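Local coordinates for aldehyde dehydrogenase (Staphylococcus aureus, PDB 6K10), which oxidises the carotenoid aldehyde 4,4'-diaponeurosporen-4-al to 4,4'-diaponeurosporenoic acid with NAD+ in the biosynthesis of the virulence pigment staphyloxanthin, at residues 59-62 with 68-71; 72-77 with 127-132. The protein carries 1 engineered substitution. All coordinates share one frame; numbering follows the deposited sequence.

Contact 1 of 2, residues 59-62 with 68-71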
ATOM      1  N   LEU A  59     -19.822  26.372   3.594  1.00 23.32           N
ATOM      2  CA  LEU A  59     -19.084  26.447   2.337  1.00 23.06           C
ATOM      3  C   LEU A  59     -19.859  27.146   1.226  1.00 22.22           C
ATOM      4  O   LEU A  59     -19.374  27.199   0.088  1.00 21.97           O
ATOM      5  CB  LEU A  59     -18.681  25.042   1.878  1.00 22.17           C
ATOM      6  CG  LEU A  59     -17.592  24.335   2.687  1.00 24.05           C
ATOM      7  CD1 LEU A  59     -17.483  22.873   2.283  1.00 22.90           C
ATOM      8  CD2 LEU A  59     -16.259  25.039   2.507  1.00 23.47           C
ATOM      9  N   GLY A  60     -21.042  27.681   1.516  1.00 21.83           N
ATOM     10  CA  GLY A  60     -21.871  28.251   0.466  1.00 22.62           C
ATOM     11  C   GLY A  60     -22.251  27.254  -0.603  1.00 21.04           C
ATOM     12  O   GLY A  60     -22.512  27.645  -1.746  1.00 22.75           O
ATOM     13  N   LYS A  61     -22.292  25.969  -0.259  1.00 21.07           N
ATOM     14  CA  LYS A  61     -22.472  24.915  -1.248  1.00 18.08           C
ATOM     15  C   LYS A  61     -23.950  24.745  -1.574  1.00 24.79           C
ATOM     16  O   LYS A  61     -24.752  24.402  -0.698  1.00 24.95           O
ATOM     17  CB  LYS A  61     -21.872  23.608  -0.737  1.00 22.72           C
ATOM     18  CG  LYS A  61     -21.672  22.560  -1.819  1.00 23.62           C
ATOM     19  CD  LYS A  61     -20.848  21.392  -1.301  1.00 25.06           C
ATOM     20  CE  LYS A  61     -19.460  21.848  -0.879  1.00 25.22           C
ATOM     21  NZ  LYS A  61     -18.427  20.790  -1.082  1.00 23.96           N
ATOM     22  N   ASN A  62     -24.304  24.981  -2.835  1.00 22.79           N
ATOM     23  CA  ASN A  62     -25.674  24.808  -3.289  1.00 25.64           C
ATOM     24  C   ASN A  62     -26.057  23.330  -3.287  1.00 25.69           C
ATOM     25  O   ASN A  62     -25.207  22.438  -3.357  1.00 25.55           O
ATOM     26  CB  ASN A  62     -25.852  25.414  -4.683  1.00 27.24           C
ATOM     27  CG  ASN A  62     -25.136  24.625  -5.765  1.00 26.66           C
ATOM     28  OD1 ASN A  62     -25.638  23.609  -6.244  1.00 26.56           O
ATOM     29  ND2 ASN A  62     -23.955  25.095  -6.156  1.00 25.46           N
ATOM     30  N   ALA A  68     -24.320  16.086  -5.619  1.00 25.05           N
ATOM     31  CA  ALA A  68     -23.494  15.365  -6.580  1.00 24.69           C
ATOM     32  C   ALA A  68     -22.113  15.043  -6.022  1.00 26.78           C
ATOM     33  O   ALA A  68     -21.503  14.049  -6.429  1.00 27.96           O
ATOM     34  CB  ALA A  68     -23.367  16.169  -7.872  1.00 24.37           C
ATOM     35  N   THR A  69     -21.602  15.856  -5.095  1.00 22.26           N
ATOM     36  CA  THR A  69     -20.239  15.687  -4.611  1.00 22.05           C
ATOM     37  C   THR A  69     -20.135  15.224  -3.165  1.00 25.00           C
ATOM     38  O   THR A  69     -19.030  14.890  -2.725  1.00 28.07           O
ATOM     39  CB  THR A  69     -19.446  16.996  -4.767  1.00 23.50           C
ATOM     40  OG1 THR A  69     -19.990  17.999  -3.899  1.00 27.42           O
ATOM     41  CG2 THR A  69     -19.496  17.487  -6.206  1.00 24.60           C
ATOM     42  N   GLU A  70     -21.234  15.198  -2.407  1.00 23.98           N
ATOM     43  CA  GLU A  70     -21.135  14.790  -1.009  1.00 24.89           C
ATOM     44  C   GLU A  70     -22.185  13.753  -0.618  1.00 22.87           C
ATOM     45  O   GLU A  70     -21.833  12.635  -0.230  1.00 24.64           O
ATOM     46  CB  GLU A  70     -21.231  16.008  -0.080  1.00 25.83           C
ATOM     47  CG  GLU A  70     -20.322  17.167  -0.470  1.00 28.02           C
ATOM     48  CD  GLU A  70     -19.304  17.520   0.603  1.00 26.27           C
ATOM     49  OE1 GLU A  70     -19.015  16.667   1.466  1.00 26.13           O
ATOM     50  OE2 GLU A  70     -18.786  18.653   0.576  1.00 25.45           O
ATOM     51  N   ILE A  71     -23.468  14.100  -0.710  1.00 20.65           N
ATOM     52  CA  ILE A  71     -24.511  13.213  -0.193  1.00 23.51           C
ATOM     53  C   ILE A  71     -24.810  12.085  -1.171  1.00 20.72           C
ATOM     54  O   ILE A  71     -24.705  10.902  -0.827  1.00 19.85           O
ATOM     55  CB  ILE A  71     -25.788  14.004   0.138  1.00 26.24           C
ATOM     56  CG1 ILE A  71     -25.498  15.081   1.177  1.00 26.91           C
ATOM     57  CG2 ILE A  71     -26.873  13.062   0.632  1.00 24.93           C
ATOM     58  CD1 ILE A  71     -26.731  15.830   1.610  1.00 27.23           C
TER
HETATM   59  O   HOH W   1     -18.762  20.778  -3.868  1.00 29.24           O
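Lys61 and Thr69 mark the closest approach of the two backbones, with their CA atoms still 10.1 Å apart, and the side chains of Lys61 and Glu70 bridge that distance. The lysine starts with CG anti to its backbone N (chi1 -164°) and runs out extended as far as CD, then bends at its last two torsions and meets the glutamate side chain at about a right angle. Its NZ donates to Glu70 OE2 at 2.7 Å, a salt bridge received on the anti lone pair, away from the other carboxylate oxygen; the buried opposite charges probably stabilise each other. Lys61 CE follows the ammonium group in, 3.6 Å from Glu70 OE2. A water adds a second link: it accepts from Lys61 NZ at 2.8 Å and donates to Thr69 OG1 at 3.0 Å, while Thr69 OG1 is also hydrogen-bonded to Glu65 O, one turn earlier in its helix.

A short loop joins helix 48-59 to helix 63-89. Gly60 leaves the first helix with positive phi (60°), and Asn62 is the N-cap of the second, its OD1 taking the backbone N of Glu65. Within helix 63-89 the residues 68-71 form a wider pi-type turn, from which Glu70 reaches back toward the loop. The side chain of Thr69 is about 12 Å from that of Ser251, an engineered residue at a predicted active-site position. Glu70 OE1 accepts from the backbone N of both Phe125 and Gln126 where helix 126-138 begins, while Lys61 NZ is hydrogen-bonded to Asn122 O and the lysine makes a cation-pi contact with Tyr123. Bonded through both oxygens, the glutamate is restrained in its rotation.

Contact 2 of 2, residues 72-77 with 127-132; sequences GITLKS and LVFEPL
Glu130 OE2 accepts a 2.7 Å hydrogen bond from Ser77 OG, the one polar link between these two helical segments. The hydroxyl comes in on the syn lone pair, the side of the other carboxylate oxygen, and Ser77 CB lies beside the bond, 3.2 Å from Glu130 OE2. Each end is brought in by its torsions: Ser77 OG stands anti to the backbone N (chi1 -177°), and the glutamate chain, first extended, bends at chi2 (52°) to turn its carboxylate toward helix 63-89. Glu130 OE1 is hydrogen-bonded to Ser427 OG, so serines from two distant parts of the chain hold the two oxygens of a buried carboxylate and limit its rotation. The side chain of Glu130 is about 9 Å from that of Glu217, a predicted active-site residue.

Helix 126-138 follows strand 104-118 and leads into the parallel strand 141-145, on which it packs, a beta-alpha-beta crossover of the Rossmann-like domain that binds NAD in aldehyde dehydrogenases. Helix 63-89 packs against this crossover helix; the backbones are nearest at Thr74 and Glu130, whose CA atoms are 6.3 Å apart. Where Pro131 enters the turn it has no N-H to give, and the helix is kinked there.

An apolar contact accompanies the hydrogen bond. Thr74 CG2 lies 3.7 Å from Phe129 CB, with the two side chains at an oblique angle to each other. Thr74 OG1 is hydrogen-bonded to Glu70 O one turn back and also to Gln126 OE1 at the start of the facing helix. Beyond CB the Phe129 ring leads away from helix 63-89: Val128 CG1 sits 3.7 Å above one face, offset toward the rim, and Leu40 of helix 30-46 also packs on this phenylalanine.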
ATOM      1  N   GLY A  72     -25.218  12.435  -2.391  1.00 22.95           N
ATOM      2  CA  GLY A  72     -25.679  11.419  -3.325  1.00 22.81           C
ATOM      3  C   GLY A  72     -24.607  10.406  -3.669  1.00 27.13           C
ATOM      4  O   GLY A  72     -24.876   9.204  -3.750  1.00 28.55           O
ATOM      5  N   ILE A  73     -23.375  10.875  -3.877  1.00 25.71           N
ATOM      6  CA  ILE A  73     -22.283   9.971  -4.211  1.00 24.31           C
ATOM      7  C   ILE A  73     -21.994   9.024  -3.051  1.00 21.58           C
ATOM      8  O   ILE A  73     -21.586   7.875  -3.266  1.00 23.55           O
ATOM      9  CB  ILE A  73     -21.040  10.785  -4.622  1.00 31.36           C
ATOM     10  CG1 ILE A  73     -19.921   9.869  -5.114  1.00 35.62           C
ATOM     11  CG2 ILE A  73     -20.558  11.660  -3.474  1.00 31.40           C
ATOM     12  CD1 ILE A  73     -18.934  10.568  -6.018  1.00 36.83           C
ATOM     13  N   THR A  74     -22.218   9.473  -1.814  1.00 20.06           N
ATOM     14  CA  THR A  74     -22.016   8.606  -0.657  1.00 20.51           C
ATOM     15  C   THR A  74     -23.110   7.551  -0.567  1.00 23.40           C
ATOM     16  O   THR A  74     -22.828   6.368  -0.349  1.00 26.55           O
ATOM     17  CB  THR A  74     -21.967   9.445   0.621  1.00 22.91           C
ATOM     18  OG1 THR A  74     -20.864  10.357   0.547  1.00 23.25           O
ATOM     19  CG2 THR A  74     -21.804   8.557   1.849  1.00 25.35           C
ATOM     20  N   LEU A  75     -24.370   7.963  -0.736  1.00 23.09           N
ATOM     21  CA  LEU A  75     -25.474   7.009  -0.736  1.00 24.67           C
ATOM     22  C   LEU A  75     -25.277   5.948  -1.810  1.00 23.81           C
ATOM     23  O   LEU A  75     -25.488   4.754  -1.567  1.00 26.74           O
ATOM     24  CB  LEU A  75     -26.799   7.743  -0.945  1.00 21.82           C
ATOM     25  CG  LEU A  75     -27.279   8.616   0.214  1.00 24.44           C
ATOM     26  CD1 LEU A  75     -28.552   9.345  -0.175  1.00 26.80           C
ATOM     27  CD2 LEU A  75     -27.502   7.771   1.458  1.00 23.37           C
ATOM     28  N   LYS A  76     -24.867   6.372  -3.007  1.00 23.41           N
ATOM     29  CA  LYS A  76     -24.603   5.421  -4.081  1.00 24.81           C
ATOM     30  C   LYS A  76     -23.478   4.464  -3.707  1.00 25.00           C
ATOM     31  O   LYS A  76     -23.548   3.265  -4.004  1.00 26.45           O
ATOM     32  CB  LYS A  76     -24.264   6.175  -5.367  1.00 26.61           C
ATOM     33  CG  LYS A  76     -24.243   5.310  -6.612  1.00 28.49           C
ATOM     34  N   SER A  77     -22.434   4.971  -3.046  1.00 25.03           N
ATOM     35  CA  SER A  77     -21.314   4.116  -2.664  1.00 24.81           C
ATOM     36  C   SER A  77     -21.721   3.109  -1.593  1.00 22.57           C
ATOM     37  O   SER A  77     -21.305   1.944  -1.645  1.00 22.23           O
ATOM     38  CB  SER A  77     -20.142   4.972  -2.185  1.00 26.57           C
ATOM     39  OG  SER A  77     -19.018   4.170  -1.871  1.00 29.49           O
ATOM     40  N   LEU A 127     -15.463  13.224   2.337  1.00 20.46           N
ATOM     41  CA  LEU A 127     -14.148  12.745   2.737  1.00 20.37           C
ATOM     42  C   LEU A 127     -14.140  12.107   4.118  1.00 22.74           C
ATOM     43  O   LEU A 127     -13.116  11.542   4.511  1.00 22.66           O
ATOM     44  CB  LEU A 127     -13.133  13.884   2.655  1.00 19.42           C
ATOM     45  CG  LEU A 127     -12.971  14.420   1.228  1.00 19.25           C
ATOM     46  CD1 LEU A 127     -12.209  15.737   1.208  1.00 20.57           C
ATOM     47  CD2 LEU A 127     -12.280  13.386   0.350  1.00 18.96           C
ATOM     48  N   VAL A 128     -15.238  12.188   4.859  1.00 21.41           N
ATOM     49  CA  VAL A 128     -15.430  11.330   6.023  1.00 21.03           C
ATOM     50  C   VAL A 128     -16.018   9.981   5.626  1.00 21.18           C
ATOM     51  O   VAL A 128     -15.518   8.927   6.033  1.00 21.63           O
ATOM     52  CB  VAL A 128     -16.315  12.037   7.076  1.00 20.77           C
ATOM     53  CG1 VAL A 128     -16.891  11.019   8.058  1.00 24.29           C
ATOM     54  CG2 VAL A 128     -15.529  13.091   7.838  1.00 20.72           C
ATOM     55  N   PHE A 129     -17.062   9.989   4.793  1.00 19.71           N
ATOM     56  CA  PHE A 129     -17.890   8.794   4.675  1.00 21.54           C
ATOM     57  C   PHE A 129     -17.455   7.835   3.574  1.00 20.15           C
ATOM     58  O   PHE A 129     -17.678   6.626   3.710  1.00 21.59           O
ATOM     59  CB  PHE A 129     -19.357   9.198   4.505  1.00 22.14           C
ATOM     60  CG  PHE A 129     -19.985   9.696   5.784  1.00 23.05           C
ATOM     61  CD1 PHE A 129     -20.498   8.792   6.693  1.00 25.58           C
ATOM     62  CD2 PHE A 129     -20.038  11.043   6.091  1.00 22.38           C
ATOM     63  CE1 PHE A 129     -21.060   9.213   7.877  1.00 28.45           C
ATOM     64  CE2 PHE A 129     -20.601  11.472   7.280  1.00 27.04           C
ATOM     65  CZ  PHE A 129     -21.116  10.556   8.174  1.00 27.66           C
ATOM     66  N   GLU A 130     -16.819   8.316   2.496  1.00 22.55           N
ATOM     67  CA  GLU A 130     -16.281   7.362   1.530  1.00 19.42           C
ATOM     68  C   GLU A 130     -15.174   6.495   2.139  1.00 21.50           C
ATOM     69  O   GLU A 130     -15.210   5.269   1.953  1.00 24.23           O
ATOM     70  CB  GLU A 130     -15.826   8.076   0.254  1.00 23.44           C
ATOM     71  CG  GLU A 130     -15.209   7.127  -0.764  1.00 25.51           C
ATOM     72  CD  GLU A 130     -16.100   5.925  -1.063  1.00 30.48           C
ATOM     73  OE1 GLU A 130     -15.565   4.800  -1.193  1.00 30.08           O
ATOM     74  OE2 GLU A 130     -17.333   6.096  -1.171  1.00 30.61           O
ATOM     75  N   PRO A 131     -14.196   7.044   2.876  1.00 20.87           N
ATOM     76  CA  PRO A 131     -13.308   6.133   3.625  1.00 22.64           C
ATOM     77  C   PRO A 131     -14.053   5.260   4.617  1.00 22.59           C
ATOM     78  O   PRO A 131     -13.748   4.064   4.731  1.00 21.19           O
ATOM     79  CB  PRO A 131     -12.324   7.081   4.329  1.00 22.36           C
ATOM     80  CG  PRO A 131     -12.429   8.361   3.623  1.00 25.90           C
ATOM     81  CD  PRO A 131     -13.811   8.454   3.067  1.00 24.01           C
ATOM     82  N   LEU A 132     -15.036   5.821   5.327  1.00 20.60           N
ATOM     83  CA  LEU A 132     -15.750   5.057   6.347  1.00 20.43           C
ATOM     84  C   LEU A 132     -16.442   3.837   5.752  1.00 20.80           C
ATOM     85  O   LEU A 132     -16.430   2.753   6.352  1.00 21.13           O
ATOM     86  CB  LEU A 132     -16.772   5.946   7.051  1.00 20.97           C
ATOM     87  CG  LEU A 132     -17.507   5.271   8.212  1.00 23.46           C
ATOM     88  CD1 LEU A 132     -16.543   4.977   9.354  1.00 25.94           C
ATOM     89  CD2 LEU A 132     -18.684   6.106   8.692  1.00 22.31           C
TER

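From the N terminus, the chain leaves helix 48-59, turns through the loop of contact 1 and enters helix 63-89, whose early turns close that contact across only six positions in sequence. The same helix continues into contact 2, which closes a much longer excursion, through strands 92-94 and 104-118, when helix 126-138 returns alongside it. The contacts therefore follow in series, neither nested nor crossed. The centres of contact 1 and contact 2 are 13 Å apart, and they touch where Ala68 O lies 3.8 Å from Ile73 CB. Contact 1 ties the loop to helix 63-89, contact 2 ties that helix to the crossover helix 126-138 of the Rossmann-like domain, and both reach the second subunit.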